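Local coordinates for protein putative 2-dehydro-3-deoxygalactonokinase (Sinorhizobium meliloti, PDB 3T69) that probably phosphorylates 2-dehydro-3-deoxy-D-galactonate with ATP, the second step of D-galactonate degradation in the DeLey-Doudoroff pathway, at residues E38-A43 with A75-K80; S17-W22 with D53-A58. All coordinates share one frame; numbering follows the deposited sequence.

Interaction 1 of 2, residues E38-A43 with A75-K80; sequences EGMTTA and ARQGWK. With SO4 (sulfate ion), chain E.
Met40 and Gly78 bring the two backbones together, their CA atoms 6.0 Å apart, where the first turn of the short helix 40-43 meets a type I beta turn running from Ala75 to Gly78. Met40 carries the whole contact from its side. Its CG lies opposite the backbone N (chi1 -173°) and reaches the turn 3.8 Å from Gly78 CA, where a side chain on Gly78 would crowd Met40 CG and run into Ala75 O. Bends at chi2 and chi3 then lay the sulfur alongside the peptide, with SD 3.2 Å from Gln77 O, and carry the methyl on to Ala75, where CE meets CB at 3.5 Å. Gln77 passes obliquely by, its OE1 3.7 Å from Met40 CE. Shortening Met40 to an alanine would probably open a gap between helix and turn beside Ala75 CB and Gly78. Just before Met40, Gly39 takes the N-cap position, and its O accepts from both Ala43 N and Thr42 OG1. Elsewhere on the turn, Arg76 turns the edge of its guanidinium to a sulfate, to which Arg223 of the second subunit is hydrogen-bonded. The turn follows strand 67-71, and Met40 also packs on Met72, while Ala43 rests on Trp14 of strand 9-14 and Ile51 of helix 50-58.

Interaction 2 of 2, residues S17-W22 with D53-A58; sequences SSFRLW and DGHLAA
Phe19 and His55 meet as an offset stack, one ring from strand 19-24 and the other from helix 50-58. Their planes are inclined by 21° and their centroids lie 4.8 Å apart, which leaves the overlap partial. From the histidine's standpoint the phenyl arrives over one face: Phe19 CE1 sits above the imidazole, displaced toward its rim, and approaches His55 CD2 to 3.6 Å and His55 CG to 3.7 Å. The neighbouring carbon Phe19 CD1 continues along the same face, 4.0 Å from His55 NE2. The two side chains run past one another in opposite directions. Phe19 achieves this with its ring carbon CG opposite the backbone N (chi1 179°), which carries the phenyl straight out from the strand.

Two residues on from Phe19, Leu21 emerges on the same side of the strand. Its CD1 comes within 4.3 Å of CD2 of Leu56, a looser methyl contact beside the rings. A branched aliphatic chain suits both buried places, where methyls pack without needing a polar partner: Leu21 on Val12 of strand 9-14, Leu56 on Ala61 and Arg106. Trp14 meets the Phe19 ring edge-to-face. Strand 19-24 pairs antiparallel with 9-14 and 30-36, and helix 50-58 packs on this sheet, consistent with the family's ASKHA nucleotide-binding fold.

No hydrogen bond joins the two segments, so the strand and helix are held by ring stacking and apolar packing. Histidine suits this buried place because its flat ring can stack while its two nitrogens bond elsewhere, ND1 with Arg34 NE and NE2 probably with a glutamate of segment 38-43. Pairing with the arginine implies that ND1 acts as acceptor, consistent with a neutral imidazole whose proton on NE2 faces the carboxylate.

Interactions 1 and 2 have centres about 14 Å apart and are joined through Glu38, the first residue of 38-43. Its OE1 lies 3.1 Å from NE2 of His55, a probable hydrogen bond, and its backbone O packs 3.2 Å from CB of Phe19, so one residue reaches both partners of the aromatic stack. The segments alternate along the chain. Trp14 of strand 9-14 touches Phe19 in interaction 2 and Ala43 of segment 38-43. The loop between strands 9-14 and 19-24, whose Gly15 bonds to the Met40 backbone, probably lies by the ATP phosphates, as in related ASKHA kinases. The sulfate, probably from the crystallisation liquor, belongs to interaction 1 alone and marks its boundary with the second subunit.

Interaction 1 of 2, residues E38-A43 with A75-K80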
ATOM      1  N   GLU B  38     -20.367  -9.352  11.155  1.00 74.31           N
ATOM      2  CA  GLU B  38     -21.157  -8.211  10.652  1.00 74.05           C
ATOM      3  C   GLU B  38     -20.709  -6.916  11.348  1.00 73.07           C
ATOM      4  O   GLU B  38     -21.141  -6.612  12.472  1.00 73.63           O
ATOM      5  CB  GLU B  38     -22.657  -8.453  10.795  1.00 74.03           C
ATOM      6  CG  GLU B  38     -23.016  -9.117  12.098  1.00 75.19           C
ATOM      7  CD  GLU B  38     -24.120 -10.146  11.960  1.00 76.62           C
ATOM      8  OE1 GLU B  38     -24.213 -10.976  12.883  1.00 74.82           O
ATOM      9  OE2 GLU B  38     -24.886 -10.127  10.952  1.00 76.98           O
ATOM     10  N   GLY B  39     -19.799  -6.198  10.690  1.00 71.31           N
ATOM     11  CA  GLY B  39     -19.246  -4.985  11.237  1.00 69.04           C
ATOM     12  C   GLY B  39     -20.014  -3.852  10.613  1.00 67.59           C
ATOM     13  O   GLY B  39     -21.034  -4.087   9.953  1.00 67.59           O
ATOM     14  N   MET B  40     -19.518  -2.628  10.798  1.00 65.70           N
ATOM     15  CA  MET B  40     -20.159  -1.446  10.201  1.00 63.96           C
ATOM     16  C   MET B  40     -20.422  -1.547   8.691  1.00 64.04           C
ATOM     17  O   MET B  40     -21.416  -0.984   8.222  1.00 64.06           O
ATOM     18  CB  MET B  40     -19.406  -0.138  10.533  1.00 62.85           C
ATOM     19  CG  MET B  40     -20.104   1.142  10.076  1.00 57.43           C
ATOM     20  SD  MET B  40     -19.061   2.162   9.021  1.00 49.85           S
ATOM     21  CE  MET B  40     -17.871   2.809  10.116  1.00 40.18           C
ATOM     22  N   THR B  41     -19.559  -2.226   7.919  1.00 64.14           N
ATOM     23  CA  THR B  41     -19.794  -2.241   6.452  1.00 64.60           C
ATOM     24  C   THR B  41     -20.976  -3.154   6.110  1.00 65.27           C
ATOM     25  O   THR B  41     -21.903  -2.742   5.413  1.00 64.57           O
ATOM     26  CB  THR B  41     -18.542  -2.495   5.539  1.00 64.25           C
ATOM     27  OG1 THR B  41     -18.071  -3.830   5.691  1.00 63.25           O
ATOM     28  CG2 THR B  41     -17.397  -1.512   5.824  1.00 64.30           C
ATOM     29  N   THR B  42     -20.975  -4.371   6.648  1.00 66.27           N
ATOM     30  CA  THR B  42     -22.144  -5.201   6.460  1.00 67.94           C
ATOM     31  C   THR B  42     -23.410  -4.503   7.002  1.00 68.63           C
ATOM     32  O   THR B  42     -24.396  -4.355   6.264  1.00 68.89           O
ATOM     33  CB  THR B  42     -21.937  -6.680   6.910  1.00 68.24           C
ATOM     34  OG1 THR B  42     -21.091  -6.755   8.067  1.00 68.71           O
ATOM     35  CG2 THR B  42     -21.271  -7.489   5.746  1.00 69.45           C
ATOM     36  N   ALA B  43     -23.353  -3.992   8.234  1.00 68.90           N
ATOM     37  CA  ALA B  43     -24.533  -3.371   8.877  1.00 69.69           C
ATOM     38  C   ALA B  43     -25.305  -2.306   8.083  1.00 70.23           C
ATOM     39  O   ALA B  43     -26.531  -2.200   8.239  1.00 69.80           O
ATOM     40  CB  ALA B  43     -24.193  -2.849  10.264  1.00 69.51           C
ATOM     41  N   ALA B  75     -19.553   6.185  13.159  1.00 43.19           N
ATOM     42  CA  ALA B  75     -19.026   6.951  12.019  1.00 45.03           C
ATOM     43  C   ALA B  75     -20.121   7.465  11.132  1.00 45.80           C
ATOM     44  O   ALA B  75     -21.239   6.943  11.163  1.00 45.78           O
ATOM     45  CB  ALA B  75     -18.076   6.094  11.212  1.00 45.10           C
ATOM     46  N   ARG B  76     -19.800   8.496  10.346  1.00 47.91           N
ATOM     47  CA  ARG B  76     -20.695   9.040   9.273  1.00 49.50           C
ATOM     48  C   ARG B  76     -21.394   7.965   8.417  1.00 49.98           C
ATOM     49  O   ARG B  76     -22.549   8.115   8.046  1.00 49.68           O
ATOM     50  CB  ARG B  76     -19.874   9.895   8.300  1.00 49.67           C
ATOM     51  CG  ARG B  76     -19.658  11.332   8.690  1.00 52.56           C
ATOM     52  CD  ARG B  76     -18.260  11.843   8.308  1.00 54.79           C
ATOM     53  NE  ARG B  76     -17.883  11.746   6.895  1.00 56.13           N
ATOM     54  CZ  ARG B  76     -17.377  12.768   6.190  1.00 56.16           C
ATOM     55  NH1 ARG B  76     -17.219  13.949   6.775  1.00 55.08           N
ATOM     56  NH2 ARG B  76     -17.001  12.612   4.910  1.00 52.12           N
ATOM     57  N   GLN B  77     -20.662   6.903   8.077  1.00 51.19           N
ATOM     58  CA  GLN B  77     -21.136   5.849   7.151  1.00 52.50           C
ATOM     59  C   GLN B  77     -21.666   4.679   7.974  1.00 52.42           C
ATOM     60  O   GLN B  77     -21.550   3.495   7.568  1.00 53.20           O
ATOM     61  CB  GLN B  77     -19.980   5.333   6.278  1.00 52.90           C
ATOM     62  CG  GLN B  77     -18.790   6.294   6.103  1.00 56.49           C
ATOM     63  CD  GLN B  77     -17.783   6.313   7.326  1.00 61.22           C
ATOM     64  OE1 GLN B  77     -16.967   5.367   7.529  1.00 59.12           O
ATOM     65  NE2 GLN B  77     -17.826   7.413   8.107  1.00 60.35           N
ATOM     66  N   GLY B  78     -22.216   5.017   9.146  1.00 51.21           N
ATOM     67  CA  GLY B  78     -22.601   4.035  10.122  1.00 49.13           C
ATOM     68  C   GLY B  78     -23.994   4.282  10.617  1.00 48.19           C
ATOM     69  O   GLY B  78     -24.809   4.883   9.924  1.00 48.24           O
ATOM     70  N   TRP B  79     -24.263   3.822  11.833  1.00 47.81           N
ATOM     71  CA  TRP B  79     -25.580   3.978  12.416  1.00 47.68           C
ATOM     72  C   TRP B  79     -26.022   5.424  12.613  1.00 47.44           C
ATOM     73  O   TRP B  79     -27.057   5.823  12.109  1.00 47.80           O
ATOM     74  CB  TRP B  79     -25.702   3.234  13.737  1.00 47.64           C
ATOM     75  CG  TRP B  79     -27.156   2.888  14.070  1.00 48.00           C
ATOM     76  CD1 TRP B  79     -28.284   3.337  13.422  1.00 46.18           C
ATOM     77  CD2 TRP B  79     -27.621   2.032  15.135  1.00 48.89           C
ATOM     78  NE1 TRP B  79     -29.403   2.792  14.002  1.00 49.53           N
ATOM     79  CE2 TRP B  79     -29.030   1.991  15.053  1.00 47.58           C
ATOM     80  CE3 TRP B  79     -26.977   1.292  16.147  1.00 48.22           C
ATOM     81  CZ2 TRP B  79     -29.807   1.271  15.950  1.00 45.75           C
ATOM     82  CZ3 TRP B  79     -27.760   0.553  17.022  1.00 47.20           C
ATOM     83  CH2 TRP B  79     -29.157   0.547  16.916  1.00 46.02           C
ATOM     84  N   LYS B  80     -25.258   6.176  13.388  1.00 47.26           N
ATOM     85  CA  LYS B  80     -25.522   7.580  13.607  1.00 47.24           C
ATOM     86  C   LYS B  80     -24.208   8.228  13.985  1.00 47.86           C
ATOM     87  O   LYS B  80     -23.441   7.649  14.743  1.00 48.19           O
ATOM     88  CB  LYS B  80     -26.540   7.780  14.713  1.00 46.78           C
ATOM     89  CG  LYS B  80     -27.008   9.201  14.798  1.00 45.25           C
ATOM     90  CD  LYS B  80     -28.189   9.320  15.695  1.00 44.78           C
ATOM     91  CE  LYS B  80     -28.474  10.765  15.991  1.00 46.98           C
ATOM     92  NZ  LYS B  80     -29.366  10.805  17.162  1.00 50.79           N
TER
HETATM   93  S   SO4 E 331     -17.610   9.156   3.725  0.50 36.83           S
HETATM   94  O1  SO4 E 331     -17.648   9.022   2.276  0.50 36.42           O
HETATM   95  O2  SO4 E 331     -17.020  10.445   4.084  0.50 36.38           O
HETATM   96  O3  SO4 E 331     -18.957   9.062   4.274  0.50 36.75           O
HETATM   97  O4  SO4 E 331     -16.826   8.095   4.298  0.50 35.93           O

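Interaction 2 of 2, residues S17-W22 with D53-A58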
ATOM      1  N   SER B  17     -15.371  -4.558  10.783  1.00 58.65           N
ATOM      2  CA  SER B  17     -15.497  -5.906  10.176  1.00 59.66           C
ATOM      3  C   SER B  17     -16.028  -6.989  11.110  1.00 60.03           C
ATOM      4  O   SER B  17     -16.154  -8.156  10.721  1.00 60.43           O
ATOM      5  CB  SER B  17     -14.156  -6.346   9.567  1.00 59.05           C
ATOM      6  OG  SER B  17     -13.863  -5.577   8.421  1.00 59.10           O
ATOM      7  N   SER B  18     -16.344  -6.586  12.333  1.00 60.69           N
ATOM      8  CA  SER B  18     -16.673  -7.514  13.385  1.00 61.25           C
ATOM      9  C   SER B  18     -17.600  -6.902  14.437  1.00 62.12           C
ATOM     10  O   SER B  18     -17.484  -5.723  14.783  1.00 62.15           O
ATOM     11  CB  SER B  18     -15.389  -8.022  14.048  1.00 61.28           C
ATOM     12  OG  SER B  18     -14.775  -7.016  14.827  1.00 60.26           O
ATOM     13  N   PHE B  19     -18.492  -7.743  14.959  1.00 62.82           N
ATOM     14  CA  PHE B  19     -19.459  -7.376  15.986  1.00 63.10           C
ATOM     15  C   PHE B  19     -19.243  -8.213  17.241  1.00 63.48           C
ATOM     16  O   PHE B  19     -19.202  -9.430  17.173  1.00 64.04           O
ATOM     17  CB  PHE B  19     -20.851  -7.626  15.441  1.00 62.66           C
ATOM     18  CG  PHE B  19     -21.948  -7.319  16.408  1.00 64.14           C
ATOM     19  CD1 PHE B  19     -22.392  -8.280  17.312  1.00 64.47           C
ATOM     20  CD2 PHE B  19     -22.571  -6.077  16.395  1.00 64.64           C
ATOM     21  CE1 PHE B  19     -23.419  -8.011  18.188  1.00 64.82           C
ATOM     22  CE2 PHE B  19     -23.608  -5.800  17.275  1.00 64.02           C
ATOM     23  CZ  PHE B  19     -24.031  -6.772  18.170  1.00 64.46           C
ATOM     24  N   ARG B  20     -19.120  -7.562  18.383  1.00 63.81           N
ATOM     25  CA  ARG B  20     -19.029  -8.260  19.648  1.00 64.67           C
ATOM     26  C   ARG B  20     -20.006  -7.684  20.686  1.00 64.95           C
ATOM     27  O   ARG B  20     -20.152  -6.470  20.788  1.00 65.53           O
ATOM     28  CB  ARG B  20     -17.575  -8.236  20.177  1.00 64.91           C
ATOM     29  N   LEU B  21     -20.652  -8.566  21.453  1.00 65.13           N
ATOM     30  CA  LEU B  21     -21.576  -8.191  22.538  1.00 64.86           C
ATOM     31  C   LEU B  21     -21.294  -8.913  23.872  1.00 65.42           C
ATOM     32  O   LEU B  21     -20.872 -10.054  23.898  1.00 65.10           O
ATOM     33  CB  LEU B  21     -23.011  -8.457  22.102  1.00 64.23           C
ATOM     34  CG  LEU B  21     -24.111  -8.092  23.092  1.00 63.38           C
ATOM     35  CD1 LEU B  21     -25.344  -7.608  22.382  1.00 62.11           C
ATOM     36  CD2 LEU B  21     -24.468  -9.253  23.957  1.00 63.17           C
ATOM     37  N   TRP B  22     -21.553  -8.225  24.978  1.00 66.63           N
ATOM     38  CA  TRP B  22     -21.462  -8.786  26.329  1.00 67.21           C
ATOM     39  C   TRP B  22     -22.671  -8.300  27.146  1.00 66.73           C
ATOM     40  O   TRP B  22     -22.951  -7.113  27.172  1.00 66.73           O
ATOM     41  CB  TRP B  22     -20.184  -8.312  27.057  1.00 67.92           C
ATOM     42  CG  TRP B  22     -18.809  -8.712  26.490  1.00 70.16           C
ATOM     43  CD1 TRP B  22     -18.032  -9.788  26.865  1.00 71.57           C
ATOM     44  CD2 TRP B  22     -18.033  -7.985  25.527  1.00 72.57           C
ATOM     45  NE1 TRP B  22     -16.841  -9.787  26.167  1.00 72.33           N
ATOM     46  CE2 TRP B  22     -16.822  -8.697  25.336  1.00 73.65           C
ATOM     47  CE3 TRP B  22     -18.252  -6.817  24.783  1.00 72.36           C
ATOM     48  CZ2 TRP B  22     -15.840  -8.265  24.429  1.00 74.74           C
ATOM     49  CZ3 TRP B  22     -17.273  -6.391  23.892  1.00 72.29           C
ATOM     50  CH2 TRP B  22     -16.086  -7.112  23.723  1.00 72.86           C
ATOM     51  N   ASP B  53     -31.007  -6.328  17.293  1.00 65.19           N
ATOM     52  CA  ASP B  53     -32.186  -6.996  17.859  1.00 65.26           C
ATOM     53  C   ASP B  53     -32.056  -8.529  17.817  1.00 65.42           C
ATOM     54  O   ASP B  53     -32.403  -9.204  18.802  1.00 64.62           O
ATOM     55  CB  ASP B  53     -33.492  -6.462  17.246  1.00 64.97           C
ATOM     56  CG  ASP B  53     -33.856  -5.063  17.787  1.00 65.87           C
ATOM     57  OD1 ASP B  53     -33.382  -4.697  18.888  1.00 64.60           O
ATOM     58  OD2 ASP B  53     -34.604  -4.317  17.116  1.00 66.58           O
ATOM     59  N   GLY B  54     -31.505  -9.041  16.705  1.00 65.72           N
ATOM     60  CA  GLY B  54     -31.184 -10.457  16.521  1.00 65.98           C
ATOM     61  C   GLY B  54     -30.317 -11.009  17.635  1.00 66.44           C
ATOM     62  O   GLY B  54     -30.696 -11.945  18.326  1.00 67.29           O
ATOM     63  N   HIS B  55     -29.153 -10.415  17.839  1.00 67.14           N
ATOM     64  CA  HIS B  55     -28.270 -10.835  18.933  1.00 67.40           C
ATOM     65  C   HIS B  55     -28.880 -10.738  20.329  1.00 67.40           C
ATOM     66  O   HIS B  55     -28.564 -11.545  21.227  1.00 67.59           O
ATOM     67  CB  HIS B  55     -26.946 -10.098  18.850  1.00 67.29           C
ATOM     68  CG  HIS B  55     -26.086 -10.601  17.743  1.00 69.99           C
ATOM     69  ND1 HIS B  55     -25.422 -11.809  17.812  1.00 71.68           N
ATOM     70  CD2 HIS B  55     -25.839 -10.105  16.509  1.00 72.34           C
ATOM     71  CE1 HIS B  55     -24.771 -12.018  16.683  1.00 72.74           C
ATOM     72  NE2 HIS B  55     -25.003 -10.996  15.877  1.00 73.81           N
ATOM     73  N   LEU B  56     -29.774  -9.766  20.490  1.00 67.19           N
ATOM     74  CA  LEU B  56     -30.478  -9.550  21.742  1.00 66.57           C
ATOM     75  C   LEU B  56     -31.509 -10.627  21.977  1.00 66.37           C
ATOM     76  O   LEU B  56     -31.606 -11.126  23.104  1.00 66.08           O
ATOM     77  CB  LEU B  56     -31.129  -8.164  21.784  1.00 66.51           C
ATOM     78  CG  LEU B  56     -30.233  -6.974  22.180  1.00 66.67           C
ATOM     79  CD1 LEU B  56     -31.078  -5.701  22.266  1.00 66.22           C
ATOM     80  CD2 LEU B  56     -29.447  -7.182  23.484  1.00 64.35           C
ATOM     81  N   ALA B  57     -32.269 -10.973  20.931  1.00 65.77           N
ATOM     82  CA  ALA B  57     -33.223 -12.071  21.013  1.00 66.19           C
ATOM     83  C   ALA B  57     -32.466 -13.368  21.370  1.00 66.74           C
ATOM     84  O   ALA B  57     -32.777 -14.055  22.364  1.00 66.21           O
ATOM     85  CB  ALA B  57     -33.985 -12.229  19.694  1.00 65.81           C
ATOM     86  N   ALA B  58     -31.434 -13.653  20.576  1.00 67.03           N
ATOM     87  CA  ALA B  58     -30.621 -14.824  20.775  1.00 67.45           C
ATOM     88  C   ALA B  58     -30.355 -15.042  22.261  1.00 67.70           C
ATOM     89  O   ALA B  58     -30.775 -16.071  22.813  1.00 68.55           O
ATOM     90  CB  ALA B  58     -29.330 -14.717  19.996  1.00 67.42           C
TER